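Local structure of coenzyme PQQ synthesis protein B (4Z7R) at residues L52-S57 against A83-N88; I42-D47 against P147-T152; P105-A110 against V131-T136. The protein adopts the metallo-beta-lactamase fold, binds zinc, and may be involved in transporting pyrroloquinoline quinone (PQQ) or its precursor to the periplasm. All coordinates share one frame; numbering follows the deposited sequence.

Contact 1: residues L52-S57 against A83-N88; sequences LLLNAS and AVLLTN
N55 grips T87 with both ends of its side-chain amide. Its OD1 accepts from T87 N at 2.9 Å, nearly straight at the hydrogen (172°), while ND2 donates to T87 OG1 at 2.9 Å, a partner close to the amide plane. CG stands anti to the carbonyl carbon (chi1 -65°), which brings the amide across to T87, and the two bonds fix its rotation; ND2 is also hydrogen-bonded to Y192 OH. Before this clasp the chains run as parallel strands, laced by bonds from L53 N to A83 O and from L85 N to L53 O, and by N55 N to L85 O at 2.6 Å. On the face carrying L52, L54, A83 and L85 the packing is close: the L52 side chain leans over so that CD1 lies 3.7 Å from A83 CB. L54 and L85 lie side by side, with L54 CD2 3.9 Å from L85 CD2. Past N55 the fit slackens, though the residues remain buried, and A56 CB only brushes V84 CG1 at 4.5 Å. The N88 side chain, hydrogen-bonded to H93 and D90, comes to about 6 Å from a bound zinc ion, where metallo-beta-lactamases usually carry the HxHxDH motif. The pair belongs to a beta-alpha-beta unit through helix 60-66; strand 149-159 packs on L52 and L85, helix 91-94 on L86 and T87, and strands 41-45 and 106-110 flank the two strands.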
ATOM      1  N   LEU A  52       4.199  14.109  12.748  1.00 12.13           N
ATOM      2  CA  LEU A  52       4.438  14.430  11.353  0.86 11.68           C
ATOM      3  C   LEU A  52       4.863  13.165  10.625  0.82 11.21           C
ATOM      4  O   LEU A  52       5.805  12.492  11.042  0.98 11.53           O
ATOM      5  CB  LEU A  52       5.518  15.502  11.208  1.00 11.91           C
ATOM      6  CG  LEU A  52       6.085  15.678   9.793  0.81 11.93           C
ATOM      7  CD1 LEU A  52       5.075  16.357   8.878  1.00 11.60           C
ATOM      8  CD2 LEU A  52       7.401  16.450   9.819  0.91 12.40           C
ATOM      9  N   LEU A  53       4.166  12.844   9.541  1.00 10.68           N
ATOM     10  CA  LEU A  53       4.548  11.718   8.702  0.87 12.65           C
ATOM     11  C   LEU A  53       5.493  12.173   7.602  1.00 11.81           C
ATOM     12  O   LEU A  53       5.175  13.078   6.836  0.94 12.03           O
ATOM     13  CB  LEU A  53       3.309  11.059   8.090  1.00 14.31           C
ATOM     14  CG  LEU A  53       3.522   9.700   7.428  1.00 15.59           C
ATOM     15  CD1 LEU A  53       3.671   8.624   8.476  0.79 16.39           C
ATOM     16  CD2 LEU A  53       2.363   9.380   6.498  1.00 15.00           C
ATOM     17  N   LEU A  54       6.661  11.546   7.528  1.00 12.08           N
ATOM     18  CA  LEU A  54       7.594  11.840   6.451  0.92 12.23           C
ATOM     19  C   LEU A  54       7.502  10.754   5.388  0.83 11.70           C
ATOM     20  O   LEU A  54       7.908   9.614   5.617  1.00 12.31           O
ATOM     21  CB  LEU A  54       9.020  11.983   6.984  1.00 12.62           C
ATOM     22  CG  LEU A  54       9.229  13.320   7.709  0.88 12.85           C
ATOM     23  CD1 LEU A  54       9.093  13.159   9.216  0.87 12.84           C
ATOM     24  CD2 LEU A  54      10.556  13.960   7.344  0.60 13.20           C
ATOM     25  N   ASN A  55       6.934  11.134   4.244  1.00 11.05           N
ATOM     26  CA  ASN A  55       6.629  10.248   3.118  0.97 11.07           C
ATOM     27  C   ASN A  55       5.473   9.302   3.444  0.91 12.29           C
ATOM     28  O   ASN A  55       5.242   8.941   4.603  0.88 14.13           O
ATOM     29  CB  ASN A  55       7.887   9.497   2.655  1.00  9.73           C
ATOM     30  CG  ASN A  55       8.940  10.425   2.079  0.93  9.07           C
ATOM     31  OD1 ASN A  55       8.634  11.311   1.279  0.82  9.50           O
ATOM     32  ND2 ASN A  55      10.190  10.225   2.481  1.00  8.19           N
ATOM     33  N   ALA A  56       4.763   8.889   2.400  0.93 12.41           N
ATOM     34  CA  ALA A  56       3.573   8.058   2.549  1.00 12.82           C
ATOM     35  C   ALA A  56       3.672   6.853   1.618  1.00 13.18           C
ATOM     36  O   ALA A  56       3.385   6.950   0.425  1.00 12.87           O
ATOM     37  CB  ALA A  56       2.298   8.838   2.281  1.00 13.28           C
ATOM     38  N   SER A  57       4.099   5.723   2.172  0.95 13.88           N
ATOM     39  CA  SER A  57       4.455   4.547   1.382  0.94 13.36           C
ATOM     40  C   SER A  57       3.239   3.688   1.020  1.00 12.82           C
ATOM     41  O   SER A  57       2.186   3.813   1.640  0.98 14.15           O
ATOM     42  CB  SER A  57       5.486   3.711   2.149  0.63 13.53           C
ATOM     43  OG  SER A  57       4.863   2.641   2.834  0.99 14.00           O
ATOM     44  N   ALA A  83       0.257  15.957   9.993  0.85 11.87           N
ATOM     45  CA  ALA A  83       0.800  16.460   8.739  1.00 10.90           C
ATOM     46  C   ALA A  83       1.624  15.411   8.011  0.94  9.63           C
ATOM     47  O   ALA A  83       2.132  14.469   8.617  0.98  9.98           O
ATOM     48  CB  ALA A  83       1.640  17.707   8.996  0.89 11.47           C
ATOM     49  N   VAL A  84       1.745  15.576   6.698  1.00  8.79           N
ATOM     50  CA  VAL A  84       2.580  14.696   5.894  1.00  9.61           C
ATOM     51  C   VAL A  84       3.541  15.538   5.069  0.78 10.46           C
ATOM     52  O   VAL A  84       3.147  16.542   4.470  0.86 10.89           O
ATOM     53  CB  VAL A  84       1.742  13.794   4.964  0.81 10.04           C
ATOM     54  CG1 VAL A  84       2.649  12.889   4.130  0.87 10.17           C
ATOM     55  CG2 VAL A  84       0.764  12.965   5.775  1.00 10.68           C
ATOM     56  N   LEU A  85       4.810  15.147   5.077  0.95 10.57           N
ATOM     57  CA  LEU A  85       5.829  15.806   4.273  0.92 10.88           C
ATOM     58  C   LEU A  85       6.435  14.812   3.282  0.95 10.92           C
ATOM     59  O   LEU A  85       6.801  13.700   3.656  0.92 11.61           O
ATOM     60  CB  LEU A  85       6.915  16.412   5.167  1.00 11.26           C
ATOM     61  CG  LEU A  85       8.233  16.809   4.503  0.71 11.77           C
ATOM     62  CD1 LEU A  85       8.032  17.988   3.563  0.84 12.07           C
ATOM     63  CD2 LEU A  85       9.283  17.136   5.558  0.68 11.83           C
ATOM     64  N   LEU A  86       6.531  15.219   2.021  1.00 10.64           N
ATOM     65  CA  LEU A  86       7.171  14.402   0.990  1.00  9.84           C
ATOM     66  C   LEU A  86       8.588  14.877   0.695  0.72 10.96           C
ATOM     67  O   LEU A  86       8.815  16.069   0.493  1.00 11.40           O
ATOM     68  CB  LEU A  86       6.348  14.421  -0.298  0.91  9.58           C
ATOM     69  CG  LEU A  86       4.857  14.122  -0.160  0.78  9.07           C
ATOM     70  CD1 LEU A  86       4.142  14.343  -1.488  1.00  9.05           C
ATOM     71  CD2 LEU A  86       4.650  12.707   0.340  1.00  7.93           C
ATOM     72  N   THR A  87       9.541  13.948   0.682  0.91 11.65           N
ATOM     73  CA  THR A  87      10.928  14.293   0.380  0.87 12.30           C
ATOM     74  C   THR A  87      11.238  14.153  -1.114  0.82 12.28           C
ATOM     75  O   THR A  87      12.197  14.744  -1.612  1.00 12.13           O
ATOM     76  CB  THR A  87      11.916  13.422   1.188  0.91 13.15           C
ATOM     77  OG1 THR A  87      11.733  12.038   0.857  0.91 13.40           O
ATOM     78  CG2 THR A  87      11.697  13.619   2.679  0.88 13.66           C
ATOM     79  N   ASN A  88      10.433  13.364  -1.821  0.86 12.90           N
ATOM     80  CA  ASN A  88      10.526  13.281  -3.277  0.85 13.29           C
ATOM     81  C   ASN A  88       9.242  12.699  -3.869  0.57 12.51           C
ATOM     82  O   ASN A  88       8.301  12.396  -3.136  0.96 11.76           O
ATOM     83  CB  ASN A  88      11.766  12.476  -3.708  1.00 14.50           C
ATOM     84  CG  ASN A  88      11.534  10.971  -3.738  0.94 15.29           C
ATOM     85  OD1 ASN A  88      10.637  10.436  -3.087  0.82 15.80           O
ATOM     86  ND2 ASN A  88      12.377  10.274  -4.494  0.36 15.37           N
TER

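Contact 2: residues I42-D47 against P147-T152; sequences IAVSPD and PGLSVT
P46 lies against the turn P147-L149, its ring CG 3.4 Å from P147 O and 4.0 Å from L149 CB. On the same ring, CB faces the G148 carbonyl carbon at 4.0 Å. L149 then reaches inward: with CG anti to the backbone N (chi1 -171°), its CD1 arrives 3.9 Å from V44 CG1, and the two side chains cross at about a right angle. The joint is apolar and graded, exposed at P147 and G148 and buried at V44 and L149. Behind P46, an ST turn shapes the chain: S45 OG accepts from D47 N at 3.1 Å (155° at the hydrogen) and is also bonded to G48 N and R50 O. D47 makes a salt bridge with R50, so the link from strand 41-45 to strand 51-54 is pinned by polar bonds just behind the proline. On the other side, E144 accepts from G148 N, while I183 and A185 pack on L149, and I183 and L190 on V44. The two strands belong to different sheets, so V44 and L149 contribute to the hydrophobic layer between the two sheets, the arrangement at the heart of the metallo-beta-lactamase alpha-beta/beta-alpha sandwich.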
ATOM      1  N   ILE A  42       8.961   7.480   7.841  1.00  8.91           N
ATOM      2  CA  ILE A  42       9.164   7.637   9.278  0.95  9.19           C
ATOM      3  C   ILE A  42       8.153   8.626   9.838  0.83  8.67           C
ATOM      4  O   ILE A  42       7.567   9.420   9.101  0.97  8.35           O
ATOM      5  CB  ILE A  42      10.597   8.121   9.639  1.00 13.33           C
ATOM      6  CG1 ILE A  42      10.770   9.607   9.315  1.00 13.67           C
ATOM      7  CG2 ILE A  42      11.665   7.256   8.953  1.00 13.20           C
ATOM      8  CD1 ILE A  42      12.050  10.213   9.881  1.00 13.58           C
ATOM      9  N   ALA A  43       7.936   8.561  11.144  0.92  8.65           N
ATOM     10  CA  ALA A  43       7.075   9.522  11.817  0.91  8.53           C
ATOM     11  C   ALA A  43       7.836  10.171  12.962  0.80  8.57           C
ATOM     12  O   ALA A  43       8.597   9.507  13.665  1.00  8.40           O
ATOM     13  CB  ALA A  43       5.809   8.853  12.319  0.86  8.27           C
ATOM     14  N   VAL A  44       7.646  11.473  13.136  0.96  9.35           N
ATOM     15  CA  VAL A  44       8.363  12.212  14.168  1.00  9.92           C
ATOM     16  C   VAL A  44       7.382  13.062  14.966  0.87 10.84           C
ATOM     17  O   VAL A  44       6.441  13.620  14.402  1.00 10.87           O
ATOM     18  CB  VAL A  44       9.469  13.108  13.554  0.94 10.86           C
ATOM     19  CG1 VAL A  44      10.190  13.899  14.633  0.84 11.10           C
ATOM     20  CG2 VAL A  44      10.464  12.267  12.764  1.00 10.19           C
ATOM     21  N   SER A  45       7.603  13.157  16.274  1.00 11.42           N
ATOM     22  CA  SER A  45       6.741  13.951  17.146  0.83 12.07           C
ATOM     23  C   SER A  45       7.550  14.688  18.206  0.91 11.84           C
ATOM     24  O   SER A  45       8.509  14.141  18.750  1.00 11.89           O
ATOM     25  CB  SER A  45       5.701  13.064  17.828  1.00 12.76           C
ATOM     26  OG  SER A  45       4.936  13.807  18.763  0.89 13.38           O
ATOM     27  N   PRO A  46       7.163  15.936  18.506  0.80 11.91           N
ATOM     28  CA  PRO A  46       7.812  16.674  19.592  0.62 12.50           C
ATOM     29  C   PRO A  46       7.283  16.272  20.968  1.00 13.77           C
ATOM     30  O   PRO A  46       7.946  16.529  21.971  0.89 14.48           O
ATOM     31  CB  PRO A  46       7.466  18.129  19.273  1.00 11.71           C
ATOM     32  CG  PRO A  46       6.125  18.042  18.623  0.93 11.97           C
ATOM     33  CD  PRO A  46       6.141  16.748  17.820  1.00 11.31           C
ATOM     34  N   ASP A  47       6.114  15.637  21.010  1.00 13.77           N
ATOM     35  CA  ASP A  47       5.435  15.401  22.282  0.95 14.55           C
ATOM     36  C   ASP A  47       4.944  13.964  22.455  1.00 14.16           C
ATOM     37  O   ASP A  47       4.495  13.586  23.536  0.87 14.43           O
ATOM     38  CB  ASP A  47       4.255  16.370  22.436  1.00 15.22           C
ATOM     39  CG  ASP A  47       3.289  16.320  21.260  0.78 15.95           C
ATOM     40  OD1 ASP A  47       3.198  15.274  20.581  0.94 16.05           O
ATOM     41  OD2 ASP A  47       2.608  17.334  21.014  0.92 16.19           O
ATOM     42  N   PRO A 147       3.317  21.852  16.553  0.80 11.23           N
ATOM     43  CA  PRO A 147       3.874  22.807  17.521  1.00 10.68           C
ATOM     44  C   PRO A 147       5.079  22.243  18.275  1.00  9.60           C
ATOM     45  O   PRO A 147       4.990  21.188  18.905  0.65  9.40           O
ATOM     46  CB  PRO A 147       2.701  23.067  18.468  1.00 10.69           C
ATOM     47  CG  PRO A 147       1.491  22.843  17.613  0.69 10.96           C
ATOM     48  CD  PRO A 147       1.862  21.686  16.719  0.99 11.42           C
ATOM     49  N   GLY A 148       6.200  22.949  18.187  1.00 10.01           N
ATOM     50  CA  GLY A 148       7.426  22.535  18.842  1.00 10.93           C
ATOM     51  C   GLY A 148       8.360  21.783  17.910  0.76 11.28           C
ATOM     52  O   GLY A 148       9.507  21.505  18.259  0.87 11.30           O
ATOM     53  N   LEU A 149       7.874  21.453  16.720  1.00 11.15           N
ATOM     54  CA  LEU A 149       8.679  20.705  15.761  1.00 12.09           C
ATOM     55  C   LEU A 149       9.006  21.555  14.544  1.00 13.19           C
ATOM     56  O   LEU A 149       8.130  21.857  13.734  0.98 14.24           O
ATOM     57  CB  LEU A 149       7.956  19.427  15.330  1.00 11.94           C
ATOM     58  CG  LEU A 149       8.774  18.447  14.485  1.00 12.64           C
ATOM     59  CD1 LEU A 149       9.750  17.688  15.368  0.68 13.16           C
ATOM     60  CD2 LEU A 149       7.861  17.484  13.739  0.93 12.82           C
ATOM     61  N   SER A 150      10.274  21.932  14.416  1.00 13.33           N
ATOM     62  CA  SER A 150      10.717  22.737  13.284  1.00 13.46           C
ATOM     63  C   SER A 150      11.338  21.860  12.208  0.78 13.25           C
ATOM     64  O   SER A 150      12.136  20.965  12.499  0.92 12.80           O
ATOM     65  CB  SER A 150      11.714  23.805  13.739  0.97 14.11           C
ATOM     66  OG  SER A 150      12.800  23.219  14.436  0.33 13.73           O
ATOM     67  N   VAL A 151      10.961  22.122  10.962  0.97 12.99           N
ATOM     68  CA  VAL A 151      11.445  21.349   9.824  0.73 12.33           C
ATOM     69  C   VAL A 151      12.014  22.272   8.749  0.82 12.52           C
ATOM     70  O   VAL A 151      11.402  23.281   8.402  0.95 13.14           O
ATOM     71  CB  VAL A 151      10.324  20.478   9.211  1.00 11.48           C
ATOM     72  CG1 VAL A 151      10.864  19.614   8.087  0.96 12.36           C
ATOM     73  CG2 VAL A 151       9.659  19.615  10.284  0.80 11.43           C
ATOM     74  N   THR A 152      13.177  21.914   8.212  0.90 12.33           N
ATOM     75  CA  THR A 152      13.787  22.675   7.130  1.00 11.98           C
ATOM     76  C   THR A 152      14.068  21.752   5.956  0.81 11.43           C
ATOM     77  O   THR A 152      14.615  20.664   6.127  1.00 10.58           O
ATOM     78  CB  THR A 152      15.098  23.354   7.570  0.94 13.19           C
ATOM     79  OG1 THR A 152      14.878  24.092   8.778  0.76 13.00           O
ATOM     80  CG2 THR A 152      15.600  24.305   6.491  0.79 13.76           C
TER

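Contact 3: residues P105-A110 against V131-T136; sequences PFTLYA and VVKRQT
L108 takes the central backbone bonds, its N donating to K133 O at 2.7 Å and its O accepting from Q135 N at 2.8 Å. Toward the start of the pair, K133 N reaches F106 O at 3.1 Å; at the far end, A110 N to Q135 O is a weak bond of 3.4 Å. The Q135 side chain bends at its second torsion and turns along its own strand, where NE2 donates to the carbonyl O of the next residue, T136, at 2.9 Å, almost straight (174°) and onto a lone pair. R134 is held from outside the pair: its guanidinium group donates to the carbonyl of M127 and to the hydroxyl of S119. These parallel strands are joined through helix 112-119, a beta-alpha-beta crossover that brings 132-136 to the border of its sheet; the helix residue L115 packs on L108, A110 and T136. Within the pair, V132 CG1 makes a CH-pi contact over one face of the F106 ring, 4.0 Å from the centroid and 21° off the normal, while V132 CG2 comes to 3.6 Å from F106 CE1. F106 places CG between the backbone N and the carbonyl carbon (chi1 63°), which brings the ring over to V132. On the opposite face of the sheet, T107 lies alongside K133 and Q135, all pointing the same way, and its CG2 also leans over one face of the Y109 ring. Q135 CG meets Y109 CE1 obliquely at 3.8 Å, and F143, on strand 142-144 of the second sheet, meets the same tyrosine ring.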
ATOM      1  N   PRO A 105      -8.709  15.536   8.195  1.00 14.61           N
ATOM      2  CA  PRO A 105      -7.950  16.773   8.005  1.00 14.98           C
ATOM      3  C   PRO A 105      -6.475  16.614   8.356  0.97 15.44           C
ATOM      4  O   PRO A 105      -6.141  16.084   9.417  0.82 15.76           O
ATOM      5  CB  PRO A 105      -8.628  17.766   8.965  1.00 15.18           C
ATOM      6  CG  PRO A 105      -9.896  17.104   9.421  0.74 15.49           C
ATOM      7  CD  PRO A 105      -9.674  15.635   9.302  0.71 15.09           C
ATOM      8  N   PHE A 106      -5.609  17.062   7.454  0.95 15.15           N
ATOM      9  CA  PHE A 106      -4.190  17.234   7.746  1.00 14.26           C
ATOM     10  C   PHE A 106      -3.594  18.161   6.697  1.00 13.86           C
ATOM     11  O   PHE A 106      -4.266  18.516   5.728  1.00 14.25           O
ATOM     12  CB  PHE A 106      -3.447  15.892   7.782  1.00 13.79           C
ATOM     13  CG  PHE A 106      -3.436  15.154   6.471  0.84 12.93           C
ATOM     14  CD1 PHE A 106      -4.462  14.284   6.142  0.95 12.42           C
ATOM     15  CD2 PHE A 106      -2.383  15.308   5.581  0.92 12.41           C
ATOM     16  CE1 PHE A 106      -4.446  13.593   4.943  0.95 11.70           C
ATOM     17  CE2 PHE A 106      -2.362  14.623   4.381  0.92 12.43           C
ATOM     18  CZ  PHE A 106      -3.393  13.764   4.060  0.90 11.91           C
ATOM     19  N   THR A 107      -2.347  18.573   6.898  1.00 13.31           N
ATOM     20  CA  THR A 107      -1.671  19.411   5.915  1.00 13.23           C
ATOM     21  C   THR A 107      -0.582  18.616   5.201  0.98 13.03           C
ATOM     22  O   THR A 107       0.275  18.000   5.838  0.95 13.40           O
ATOM     23  CB  THR A 107      -1.051  20.674   6.551  0.92 13.64           C
ATOM     24  OG1 THR A 107      -2.068  21.427   7.223  0.99 13.71           O
ATOM     25  CG2 THR A 107      -0.423  21.549   5.477  0.89 14.20           C
ATOM     26  N   LEU A 108      -0.638  18.621   3.875  1.00 12.40           N
ATOM     27  CA  LEU A 108       0.372  17.969   3.056  0.96 12.56           C
ATOM     28  C   LEU A 108       1.424  18.979   2.603  0.84 11.50           C
ATOM     29  O   LEU A 108       1.104  19.962   1.934  1.00 10.60           O
ATOM     30  CB  LEU A 108      -0.280  17.289   1.849  1.00 12.67           C
ATOM     31  CG  LEU A 108       0.639  16.615   0.833  0.67 13.43           C
ATOM     32  CD1 LEU A 108       1.446  15.507   1.496  1.00 13.79           C
ATOM     33  CD2 LEU A 108      -0.183  16.065  -0.320  1.00 13.61           C
ATOM     34  N   TYR A 109       2.675  18.726   2.979  1.00 11.45           N
ATOM     35  CA  TYR A 109       3.792  19.608   2.647  0.80 13.12           C
ATOM     36  C   TYR A 109       4.731  18.994   1.616  0.80 13.44           C
ATOM     37  O   TYR A 109       5.051  17.809   1.687  1.00 13.48           O
ATOM     38  CB  TYR A 109       4.609  19.950   3.893  1.00 13.81           C
ATOM     39  CG  TYR A 109       3.874  20.707   4.974  0.68 13.35           C
ATOM     40  CD1 TYR A 109       3.847  22.097   4.983  0.89 13.39           C
ATOM     41  CD2 TYR A 109       3.238  20.033   6.007  0.92 12.87           C
ATOM     42  CE1 TYR A 109       3.187  22.795   5.986  1.00 12.85           C
ATOM     43  CE2 TYR A 109       2.579  20.718   7.012  0.89 12.60           C
ATOM     44  CZ  TYR A 109       2.557  22.098   6.997  0.85 12.49           C
ATOM     45  OH  TYR A 109       1.895  22.775   7.995  1.00 12.10           O
ATOM     46  N   ALA A 110       5.167  19.814   0.664  0.94 13.19           N
ATOM     47  CA  ALA A 110       6.204  19.425  -0.289  0.93 12.88           C
ATOM     48  C   ALA A 110       6.742  20.661  -1.000  0.67 13.20           C
ATOM     49  O   ALA A 110       6.183  21.748  -0.872  0.98 14.20           O
ATOM     50  CB  ALA A 110       5.670  18.416  -1.298  1.00 11.75           C
ATOM     51  N   VAL A 131     -10.623  19.425   2.951  1.00 18.94           N
ATOM     52  CA  VAL A 131     -10.208  18.618   4.089  0.94 18.51           C
ATOM     53  C   VAL A 131      -8.688  18.634   4.245  0.70 17.78           C
ATOM     54  O   VAL A 131      -8.159  18.897   5.326  0.92 18.35           O
ATOM     55  CB  VAL A 131     -10.698  17.161   3.941  0.90 18.90           C
ATOM     56  CG1 VAL A 131     -10.141  16.299   5.045  0.86 19.02           C
ATOM     57  CG2 VAL A 131     -12.221  17.105   3.936  0.43 19.14           C
ATOM     58  N   VAL A 132      -7.990  18.346   3.154  1.00 16.66           N
ATOM     59  CA  VAL A 132      -6.536  18.295   3.169  1.00 16.19           C
ATOM     60  C   VAL A 132      -5.940  19.557   2.560  0.90 16.25           C
ATOM     61  O   VAL A 132      -6.153  19.844   1.383  1.00 17.27           O
ATOM     62  CB  VAL A 132      -6.009  17.065   2.404  0.86 15.45           C
ATOM     63  CG1 VAL A 132      -4.485  17.075   2.362  1.00 14.75           C
ATOM     64  CG2 VAL A 132      -6.528  15.786   3.041  1.00 15.12           C
ATOM     65  N   LYS A 133      -5.212  20.313   3.376  1.00 15.45           N
ATOM     66  CA  LYS A 133      -4.491  21.493   2.904  1.00 15.71           C
ATOM     67  C   LYS A 133      -3.186  21.103   2.226  0.91 15.04           C
ATOM     68  O   LYS A 133      -2.376  20.371   2.795  0.91 14.77           O
ATOM     69  CB  LYS A 133      -4.213  22.454   4.066  0.87 16.71           C
ATOM     70  CG  LYS A 133      -3.391  23.688   3.695  0.72 18.29           C
ATOM     71  CD  LYS A 133      -4.056  24.527   2.616  0.51 19.72           C
ATOM     72  CE  LYS A 133      -3.196  25.733   2.265  0.71 21.05           C
ATOM     73  NZ  LYS A 133      -3.777  26.547   1.163  0.61 21.79           N
ATOM     74  N   ARG A 134      -2.982  21.592   1.008  1.00 14.44           N
ATOM     75  CA  ARG A 134      -1.739  21.334   0.299  0.85 13.71           C
ATOM     76  C   ARG A 134      -0.865  22.581   0.319  0.64 13.64           C
ATOM     77  O   ARG A 134      -1.173  23.585  -0.322  0.88 13.85           O
ATOM     78  CB  ARG A 134      -2.026  20.871  -1.130  0.90 13.83           C
ATOM     79  CG  ARG A 134      -2.942  19.657  -1.162  1.00 13.65           C
ATOM     80  CD  ARG A 134      -3.058  19.039  -2.534  0.94 14.08           C
ATOM     81  NE  ARG A 134      -4.176  18.100  -2.581  0.92 13.73           N
ATOM     82  CZ  ARG A 134      -4.359  17.197  -3.535  0.79 13.03           C
ATOM     83  NH1 ARG A 134      -3.488  17.094  -4.529  0.89 13.33           N
ATOM     84  NH2 ARG A 134      -5.411  16.387  -3.489  0.84 12.81           N
ATOM     85  N   GLN A 135       0.223  22.508   1.075  1.00 13.26           N
ATOM     86  CA  GLN A 135       1.060  23.671   1.326  0.99 14.02           C
ATOM     87  C   GLN A 135       2.464  23.463   0.778  0.50 13.34           C
ATOM     88  O   GLN A 135       3.181  22.563   1.214  0.99 13.11           O
ATOM     89  CB  GLN A 135       1.123  23.963   2.828  0.99 14.83           C
ATOM     90  CG  GLN A 135       2.034  25.122   3.204  1.00 14.95           C
ATOM     91  CD  GLN A 135       1.569  26.429   2.601  0.58 14.97           C
ATOM     92  OE1 GLN A 135       0.473  26.903   2.896  0.77 14.85           O
ATOM     93  NE2 GLN A 135       2.400  27.021   1.752  1.00 14.64           N
ATOM     94  N   THR A 136       2.852  24.291  -0.186  1.00 13.03           N
ATOM     95  CA  THR A 136       4.201  24.233  -0.731  0.92 14.28           C
ATOM     96  C   THR A 136       5.208  24.838   0.241  0.59 14.64           C
ATOM     97  O   THR A 136       4.903  25.788   0.965  0.90 15.74           O
ATOM     98  CB  THR A 136       4.311  24.957  -2.090  0.89 14.81           C
ATOM     99  OG1 THR A 136       3.925  26.327  -1.944  0.92 15.04           O
ATOM    100  CG2 THR A 136       3.419  24.290  -3.127  0.90 14.83           C
TER

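How the contacts relate
Contacts 1 and 3 follow one another along the chain, and both are nested inside the loop closed by contact 2. All three reach one mixed sheet, in which strands 132-136, 106-110, 81-85, 51-54 and 41-45 lie in that order. Contact 1 is the hub: its centre is about 12 Å from that of contact 2, with L52 and L54 bonded to V44 and I42, and about 11 Å from that of contact 3, with V84 bonded to T107 and Y109. Contacts 2 and 3, about 16 Å apart between centres, do not touch. Contacts 1 and 3 thus extend the sheet strand by strand, while contact 2 ties it to the second sheet through strand 149-159.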